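Local atomic coordinates of putative surface-anchored fimbrial subunit (Corynebacterium diphtheriae, PDB entry 3HR6), a protein that forms the shaft of a surface pilus as its major subunit, built of tandem Ig-like modules stabilised by isopeptide and disulfide bonds. Residues Val207-Val221 / Ser233-His247. Sequence-based numbering, arbitrary orientation. Where two conformers were deposited one is given.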
ATOM      1  N   VAL A 207      -3.456  -1.219 -16.080  1.00  9.68           N
ATOM      2  CA  VAL A 207      -4.538  -0.633 -15.338  1.00 10.27           C
ATOM      3  C   VAL A 207      -5.818  -1.027 -16.052  1.00  9.07           C
ATOM      4  O   VAL A 207      -5.997  -0.788 -17.285  1.00 10.29           O
ATOM      5  CB  VAL A 207      -4.441   0.895 -15.240  1.00 10.97           C
ATOM      6  CG1 VAL A 207      -5.575   1.456 -14.383  1.00 12.34           C
ATOM      7  CG2 VAL A 207      -3.092   1.375 -14.716  1.00 12.11           C
ATOM      8  N   THR A 208      -6.721  -1.624 -15.273  1.00 10.35           N
ATOM      9  CA  THR A 208      -8.034  -1.982 -15.777  1.00 10.17           C
ATOM     10  C   THR A 208      -9.122  -1.500 -14.808  1.00 10.27           C
ATOM     11  O   THR A 208      -8.903  -1.419 -13.604  1.00  9.78           O
ATOM     12  CB  THR A 208      -8.179  -3.497 -15.953  1.00 10.35           C
ATOM     13  OG1 THR A 208      -8.141  -4.145 -14.683  1.00 10.57           O
ATOM     14  CG2 THR A 208      -7.033  -4.067 -16.806  1.00 12.83           C
ATOM     15  N   LEU A 209     -10.270  -1.149 -15.348  1.00 10.33           N
ATOM     16  CA  LEU A 209     -11.458  -0.796 -14.570  1.00 10.51           C
ATOM     17  C   LEU A 209     -12.587  -1.717 -15.005  1.00 11.31           C
ATOM     18  O   LEU A 209     -12.969  -1.709 -16.152  1.00  9.84           O
ATOM     19  CB  LEU A 209     -11.851   0.654 -14.824  1.00 11.15           C
ATOM     20  CG  LEU A 209     -13.053   1.232 -14.066  1.00 10.80           C
ATOM     21  CD1 LEU A 209     -12.849   1.091 -12.546  1.00 13.04           C
ATOM     22  CD2 LEU A 209     -13.317   2.658 -14.455  1.00 12.38           C
ATOM     23  N   GLY A 210     -13.107  -2.530 -14.091  1.00 12.54           N
ATOM     24  CA  GLY A 210     -14.207  -3.431 -14.466  1.00 12.96           C
ATOM     25  C   GLY A 210     -13.729  -4.446 -15.495  1.00 14.51           C
ATOM     26  O   GLY A 210     -14.521  -4.896 -16.345  1.00 14.76           O
ATOM     27  N   GLY A 211     -12.450  -4.799 -15.392  1.00 15.19           N
ATOM     28  CA  GLY A 211     -11.766  -5.681 -16.306  1.00 15.92           C
ATOM     29  C   GLY A 211     -11.554  -5.098 -17.702  1.00 16.19           C
ATOM     30  O   GLY A 211     -11.097  -5.807 -18.578  1.00 17.62           O
ATOM     31  N   LYS A 212     -11.828  -3.813 -17.889  1.00 16.22           N
ATOM     32  CA  LYS A 212     -11.600  -3.148 -19.169  1.00 16.89           C
ATOM     33  C   LYS A 212     -10.381  -2.217 -19.113  1.00 17.47           C
ATOM     34  O   LYS A 212     -10.135  -1.551 -18.122  1.00 14.90           O
ATOM     35  CB  LYS A 212     -12.811  -2.328 -19.580  1.00 17.08           C
ATOM     36  CG  LYS A 212     -14.070  -3.129 -19.971  1.00 18.71           C
ATOM     37  CD  LYS A 212     -15.205  -2.168 -20.224  1.00 22.30           C
ATOM     38  CE  LYS A 212     -16.569  -2.831 -20.392  1.00 23.26           C
ATOM     39  NZ  LYS A 212     -17.600  -1.770 -20.617  1.00 23.29           N
ATOM     40  N   PRO A 213      -9.642  -2.115 -20.232  1.00 18.70           N
ATOM     41  CA  PRO A 213      -8.561  -1.153 -20.275  1.00 19.67           C
ATOM     42  C   PRO A 213      -9.146   0.272 -20.228  1.00 20.38           C
ATOM     43  O   PRO A 213     -10.305   0.485 -20.576  1.00 19.77           O
ATOM     44  CB  PRO A 213      -7.900  -1.454 -21.634  1.00 20.46           C
ATOM     45  CG  PRO A 213      -9.053  -1.886 -22.487  1.00 19.24           C
ATOM     46  CD  PRO A 213      -9.868  -2.743 -21.545  1.00 19.43           C
ATOM     47  N   ILE A 214      -8.367   1.225 -19.720  1.00 22.98           N
ATOM     48  CA  ILE A 214      -8.836   2.609 -19.575  1.00 23.91           C
ATOM     49  C   ILE A 214      -8.234   3.529 -20.652  1.00 24.79           C
ATOM     50  O   ILE A 214      -7.108   3.309 -21.092  1.00 24.61           O
ATOM     51  CB  ILE A 214      -8.445   3.157 -18.172  1.00 23.80           C
ATOM     52  CG1 ILE A 214      -8.998   2.258 -17.075  1.00 24.24           C
ATOM     53  CG2 ILE A 214      -8.945   4.585 -17.970  1.00 23.59           C
ATOM     54  CD1 ILE A 214      -8.711   2.766 -15.672  1.00 22.71           C
ATOM     55  N   ASN A 215      -8.969   4.571 -21.034  1.00 26.84           N
ATOM     56  CA  ASN A 215      -8.436   5.587 -21.961  1.00 28.33           C
ATOM     57  C   ASN A 215      -7.087   6.035 -21.422  1.00 28.76           C
ATOM     58  O   ASN A 215      -7.028   6.673 -20.358  1.00 29.28           O
ATOM     59  CB  ASN A 215      -9.352   6.805 -22.055  1.00 28.87           C
ATOM     60  CG  ASN A 215     -10.506   6.626 -23.043  1.00 31.32           C
ATOM     61  OD1 ASN A 215     -10.456   5.798 -23.966  1.00 33.51           O
ATOM     62  ND2 ASN A 215     -11.547   7.437 -22.864  1.00 33.13           N
ATOM     63  N   SER A 216      -5.997   5.690 -22.106  1.00 28.15           N
ATOM     64  CA  SER A 216      -4.686   5.974 -21.524  1.00 28.08           C
ATOM     65  C   SER A 216      -4.486   7.498 -21.341  1.00 27.06           C
ATOM     66  O   SER A 216      -3.745   7.908 -20.460  1.00 26.98           O
ATOM     67  CB  SER A 216      -3.557   5.363 -22.347  1.00 28.04           C
ATOM     68  OG  SER A 216      -3.304   6.171 -23.478  1.00 29.08           O
ATOM     69  N   THR A 217      -5.165   8.326 -22.129  1.00 25.17           N
ATOM     70  CA  THR A 217      -5.081   9.785 -21.931  1.00 24.25           C
ATOM     71  C   THR A 217      -5.615  10.238 -20.557  1.00 23.10           C
ATOM     72  O   THR A 217      -5.198  11.263 -20.037  1.00 22.77           O
ATOM     73  CB  THR A 217      -5.753  10.604 -23.084  1.00 24.76           C
ATOM     74  OG1 THR A 217      -7.191  10.497 -23.037  1.00 25.53           O
ATOM     75  CG2 THR A 217      -5.245  10.125 -24.434  1.00 25.03           C
ATOM     76  N   ASP A 218      -6.505   9.445 -19.969  1.00 20.75           N
ATOM     77  CA  ASP A 218      -7.115   9.771 -18.692  1.00 20.18           C
ATOM     78  C   ASP A 218      -6.329   9.179 -17.539  1.00 19.21           C
ATOM     79  O   ASP A 218      -6.575   9.536 -16.382  1.00 19.95           O
ATOM     80  CB  ASP A 218      -8.536   9.218 -18.632  1.00 19.90           C
ATOM     81  CG  ASP A 218      -9.515  10.020 -19.494  1.00 22.72           C
ATOM     82  OD1 ASP A 218      -9.146  11.152 -19.892  1.00 21.46           O
ATOM     83  OD2 ASP A 218     -10.663   9.549 -19.718  1.00 23.96           O
ATOM     84  N   VAL A 219      -5.438   8.243 -17.847  1.00 17.75           N
ATOM     85  CA  VAL A 219      -4.682   7.533 -16.806  1.00 17.01           C
ATOM     86  C   VAL A 219      -3.230   7.982 -16.886  1.00 16.80           C
ATOM     87  O   VAL A 219      -2.605   7.887 -17.951  1.00 18.32           O
ATOM     88  CB  VAL A 219      -4.778   6.000 -16.971  1.00 17.10           C
ATOM     89  CG1 VAL A 219      -4.208   5.299 -15.753  1.00 16.51           C
ATOM     90  CG2 VAL A 219      -6.187   5.587 -17.112  1.00 18.71           C
ATOM     91  N   SER A 220      -2.735   8.557 -15.800  1.00 15.43           N
ATOM     92  CA  SER A 220      -1.355   9.018 -15.667  1.00 14.08           C
ATOM     93  C   SER A 220      -0.570   8.042 -14.799  1.00 13.56           C
ATOM     94  O   SER A 220      -0.822   7.901 -13.601  1.00 13.02           O
ATOM     95  CB  SER A 220      -1.317  10.420 -15.027  1.00 14.09           C
ATOM     96  OG  SER A 220       0.036  10.843 -14.819  1.00 16.47           O
ATOM     97  N   VAL A 221       0.376   7.350 -15.416  1.00 13.46           N
ATOM     98  CA  VAL A 221       1.207   6.389 -14.725  1.00 12.85           C
ATOM     99  C   VAL A 221       2.556   7.071 -14.539  1.00 12.65           C
ATOM    100  O   VAL A 221       3.168   7.476 -15.499  1.00 12.69           O
ATOM    101  CB  VAL A 221       1.380   5.098 -15.536  1.00 12.99           C
ATOM    102  CG1 VAL A 221       2.211   4.101 -14.762  1.00 12.84           C
ATOM    103  CG2 VAL A 221       0.021   4.497 -15.899  1.00 14.70           C
ATOM    104  N   SER A 233       2.677   5.518  -9.206  1.00 11.04           N
ATOM    105  CA  SER A 233       1.422   6.227  -9.006  1.00 11.88           C
ATOM    106  C   SER A 233       0.592   6.135 -10.260  1.00 11.51           C
ATOM    107  O   SER A 233       1.130   6.364 -11.335  1.00 12.40           O
ATOM    108  CB  SER A 233       1.738   7.701  -8.795  1.00 14.56           C
ATOM    109  OG  SER A 233       0.543   8.454  -8.673  1.00 16.95           O
ATOM    110  N   VAL A 234      -0.679   5.796 -10.071  1.00 11.34           N
ATOM    111  CA  VAL A 234      -1.679   5.702 -11.150  1.00 10.55           C
ATOM    112  C   VAL A 234      -2.800   6.636 -10.773  1.00  9.84           C
ATOM    113  O   VAL A 234      -3.379   6.507  -9.715  1.00 11.75           O
ATOM    114  CB  VAL A 234      -2.217   4.310 -11.303  1.00 10.42           C
ATOM    115  CG1 VAL A 234      -3.394   4.319 -12.365  1.00 11.31           C
ATOM    116  CG2 VAL A 234      -1.083   3.333 -11.688  1.00 10.93           C
ATOM    117  N   GLN A 235      -3.122   7.551 -11.687  1.00 10.60           N
ATOM    118  CA  GLN A 235      -4.069   8.580 -11.375  1.00 10.94           C
ATOM    119  C   GLN A 235      -5.079   8.634 -12.476  1.00 11.44           C
ATOM    120  O   GLN A 235      -4.705   8.700 -13.645  1.00 12.13           O
ATOM    121  CB  GLN A 235      -3.293   9.878 -11.332  1.00 12.80           C
ATOM    122  CG  GLN A 235      -3.972  11.007 -10.698  1.00 16.49           C
ATOM    123  CD  GLN A 235      -2.965  12.033 -10.192  1.00 18.03           C
ATOM    124  OE1 GLN A 235      -2.432  11.936  -9.052  1.00 21.23           O
ATOM    125  NE2 GLN A 235      -2.692  12.986 -11.019  1.00 15.95           N
ATOM    126  N   LEU A 236      -6.346   8.674 -12.114  1.00 10.22           N
ATOM    127  CA  LEU A 236      -7.417   8.824 -13.085  1.00 11.90           C
ATOM    128  C   LEU A 236      -7.886  10.270 -13.168  1.00 12.72           C
ATOM    129  O   LEU A 236      -8.133  10.917 -12.168  1.00 14.24           O
ATOM    130  CB  LEU A 236      -8.614   7.939 -12.751  1.00 11.43           C
ATOM    131  CG  LEU A 236      -8.345   6.450 -12.613  1.00 15.06           C
ATOM    132  CD1 LEU A 236      -9.616   5.703 -12.082  1.00 16.42           C
ATOM    133  CD2 LEU A 236      -7.875   5.896 -13.942  1.00 18.39           C
ATOM    134  N   ALA A 237      -8.082  10.733 -14.384  1.00 15.56           N
ATOM    135  CA  ALA A 237      -8.545  12.103 -14.622  1.00 16.43           C
ATOM    136  C   ALA A 237      -9.456  12.126 -15.848  1.00 17.52           C
ATOM    137  O   ALA A 237      -9.792  11.072 -16.381  1.00 18.32           O
ATOM    138  CB  ALA A 237      -7.357  13.034 -14.790  1.00 17.15           C
ATOM    139  N   GLY A 238      -9.849  13.312 -16.293  1.00 18.88           N
ATOM    140  CA  GLY A 238     -10.574  13.441 -17.560  1.00 19.58           C
ATOM    141  C   GLY A 238     -11.901  12.702 -17.575  1.00 19.87           C
ATOM    142  O   GLY A 238     -12.555  12.608 -16.542  1.00 21.43           O
ATOM    143  N   ALA A 239     -12.273  12.153 -18.736  1.00 20.57           N
ATOM    144  CA  ALA A 239     -13.593  11.505 -18.930  1.00 20.28           C
ATOM    145  C   ALA A 239     -13.752  10.366 -17.922  1.00 19.57           C
ATOM    146  O   ALA A 239     -14.797  10.211 -17.289  1.00 19.10           O
ATOM    147  CB  ALA A 239     -13.738  10.965 -20.353  1.00 20.45           C
ATOM    148  N   THR A 240     -12.689   9.584 -17.787  1.00 19.29           N
ATOM    149  CA  THR A 240     -12.652   8.437 -16.887  1.00 18.59           C
ATOM    150  C   THR A 240     -12.954   8.802 -15.441  1.00 18.81           C
ATOM    151  O   THR A 240     -13.711   8.070 -14.772  1.00 17.96           O
ATOM    152  CB  THR A 240     -11.279   7.712 -16.984  1.00 19.07           C
ATOM    153  OG1 THR A 240     -11.064   7.289 -18.335  1.00 17.51           O
ATOM    154  CG2 THR A 240     -11.230   6.480 -16.112  1.00 16.29           C
ATOM    155  N   LEU A 241     -12.358   9.888 -14.931  1.00 18.21           N
ATOM    156  CA  LEU A 241     -12.633  10.311 -13.564  1.00 17.20           C
ATOM    157  C   LEU A 241     -14.067  10.796 -13.450  1.00 17.57           C
ATOM    158  O   LEU A 241     -14.756  10.470 -12.481  1.00 17.40           O
ATOM    159  CB  LEU A 241     -11.664  11.393 -13.097  1.00 17.18           C
ATOM    160  CG  LEU A 241     -11.889  11.989 -11.706  1.00 16.25           C
ATOM    161  CD1 LEU A 241     -11.666  10.977 -10.550  1.00 15.31           C
ATOM    162  CD2 LEU A 241     -10.998  13.205 -11.550  1.00 17.67           C
ATOM    163  N   GLN A 242     -14.496  11.561 -14.459  1.00 17.82           N
ATOM    164  CA  GLN A 242     -15.856  12.137 -14.507  0.50 17.99           C
ATOM    165  C   GLN A 242     -16.945  11.067 -14.508  1.00 17.35           C
ATOM    166  O   GLN A 242     -18.019  11.284 -13.958  1.00 17.84           O
ATOM    167  CB  GLN A 242     -16.049  13.038 -15.743  0.50 18.56           C
ATOM    168  CG  GLN A 242     -15.893  14.539 -15.485  0.50 19.92           C
ATOM    169  CD  GLN A 242     -17.100  15.164 -14.804  0.50 20.49           C
ATOM    170  OE1 GLN A 242     -17.001  15.629 -13.674  0.50 22.80           O
ATOM    171  NE2 GLN A 242     -18.243  15.181 -15.492  0.50 22.00           N
ATOM    172  N   SER A 243     -16.670   9.925 -15.141  1.00 15.41           N
ATOM    173  CA  SER A 243     -17.646   8.838 -15.193  1.00 15.26           C
ATOM    174  C   SER A 243     -17.397   7.726 -14.185  1.00 14.53           C
ATOM    175  O   SER A 243     -18.078   6.712 -14.212  1.00 14.22           O
ATOM    176  CB  SER A 243     -17.757   8.260 -16.600  1.00 13.80           C
ATOM    177  OG  SER A 243     -16.568   7.616 -16.996  1.00 15.68           O
ATOM    178  N   LEU A 244     -16.427   7.912 -13.296  1.00 14.95           N
ATOM    179  CA  LEU A 244     -16.062   6.864 -12.342  1.00 15.22           C
ATOM    180  C   LEU A 244     -17.190   6.566 -11.364  1.00 15.81           C
ATOM    181  O   LEU A 244     -17.323   5.435 -10.888  1.00 15.00           O
ATOM    182  CB  LEU A 244     -14.763   7.237 -11.612  1.00 15.23           C
ATOM    183  CG  LEU A 244     -14.072   6.138 -10.825  1.00 15.77           C
ATOM    184  CD1 LEU A 244     -13.553   5.077 -11.770  1.00 13.60           C
ATOM    185  CD2 LEU A 244     -12.970   6.759  -9.948  1.00 13.31           C
ATOM    186  N   ASP A 245     -18.014   7.564 -11.073  1.00 16.74           N
ATOM    187  CA  ASP A 245     -19.224   7.350 -10.295  1.00 18.39           C
ATOM    188  C   ASP A 245     -20.228   6.392 -10.936  1.00 19.06           C
ATOM    189  O   ASP A 245     -21.202   6.007 -10.283  1.00 21.63           O
ATOM    190  CB  ASP A 245     -19.924   8.670  -9.966  1.00 18.42           C
ATOM    191  CG  ASP A 245     -20.272   9.467 -11.196  1.00 18.60           C
ATOM    192  OD1 ASP A 245     -19.385   9.638 -12.041  1.00 16.87           O
ATOM    193  OD2 ASP A 245     -21.415   9.930 -11.305  1.00 22.80           O
ATOM    194  N   GLN A 246     -20.040   6.040 -12.210  1.00 17.89           N
ATOM    195  CA  GLN A 246     -20.885   5.042 -12.849  1.00 17.42           C
ATOM    196  C   GLN A 246     -20.317   3.622 -12.763  1.00 16.31           C
ATOM    197  O   GLN A 246     -20.917   2.690 -13.290  1.00 16.30           O
ATOM    198  CB  GLN A 246     -21.144   5.439 -14.301  1.00 18.23           C
ATOM    199  CG  GLN A 246     -21.804   6.814 -14.370  1.00 20.59           C
ATOM    200  CD  GLN A 246     -21.972   7.381 -15.776  1.00 25.45           C
ATOM    201  OE1 GLN A 246     -21.151   7.157 -16.672  1.00 28.47           O
ATOM    202  NE2 GLN A 246     -23.049   8.148 -15.968  1.00 27.34           N
ATOM    203  N   HIS A 247     -19.176   3.464 -12.100  1.00 14.20           N
ATOM    204  CA  HIS A 247     -18.514   2.169 -11.995  1.00 13.62           C
ATOM    205  C   HIS A 247     -18.511   1.733 -10.554  1.00 13.03           C
ATOM    206  O   HIS A 247     -17.647   1.023 -10.137  1.00 12.74           O
ATOM    207  CB  HIS A 247     -17.076   2.228 -12.547  1.00 14.06           C
ATOM    208  CG  HIS A 247     -17.034   2.488 -14.023  1.00 12.88           C
ATOM    209  ND1 HIS A 247     -16.814   1.500 -14.966  1.00 13.59           N
ATOM    210  CD2 HIS A 247     -17.215   3.632 -14.717  1.00 13.56           C
ATOM    211  CE1 HIS A 247     -16.867   2.034 -16.177  1.00 14.59           C
ATOM    212  NE2 HIS A 247     -17.122   3.323 -16.055  1.00 13.05           N
TER
HETATM  213  O   HOH W   1     -10.883  11.631 -21.661  1.00 21.45           O
HETATM  214  O   HOH W   2       0.291   9.352 -11.504  1.00 16.88           O
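Asp218 and Thr240 meet where an antiparallel beta hairpin of the Ig-like, Cna-B-like module runs into a short helix. Strands 219-221 and 233-236 pair through Ser220 and Gln235, whose backbones exchange two hydrogen bonds, and Ala237 N extends the pairing to Asp218 O (2.8 Å).

Asp218 can be followed outward. Its CB sits 3.2 Å from Thr240 OG1. With CG beside the backbone N (chi1 -74°), the carboxylate reaches the N-terminal part of helix 238-242. There OD2 takes two bonds from one residue: Thr240 OG1 comes in on the anti lone pair at 2.7 Å, while Thr240 N arrives from above the carboxylate plane. An aspartate suits this place, since one carboxylate oxygen can accept both the backbone N-H and the hydroxyl of Thr240, and N-H groups near the N-terminal end of the short helix would probably favour its negative charge. Gly238, whose positive phi of 61° suits glycine, brings its CA to 3.6 Å from Asp218 OD1.

Ile214 CG2 packs against both CG2 and OG1 of Thr240. Ile214 CD1 crosses to Leu236 CD2, which also lies beside Val219 CG2; these branched side chains suit the sheet face turned toward strand 206-209. Val234 CG1 fits between Val219 CG1 and Val207 CG2, linking the hairpin to that strand, which belongs to the module's other sheet. Farther along, Leu209 CD2 touches Leu244 CD1 and makes a CH-pi contact with one face of the His247 imidazole, whose ND1 is bonded to Gln250; the methyl stands over the ring centre, 3.8 Å from the His247 centroid.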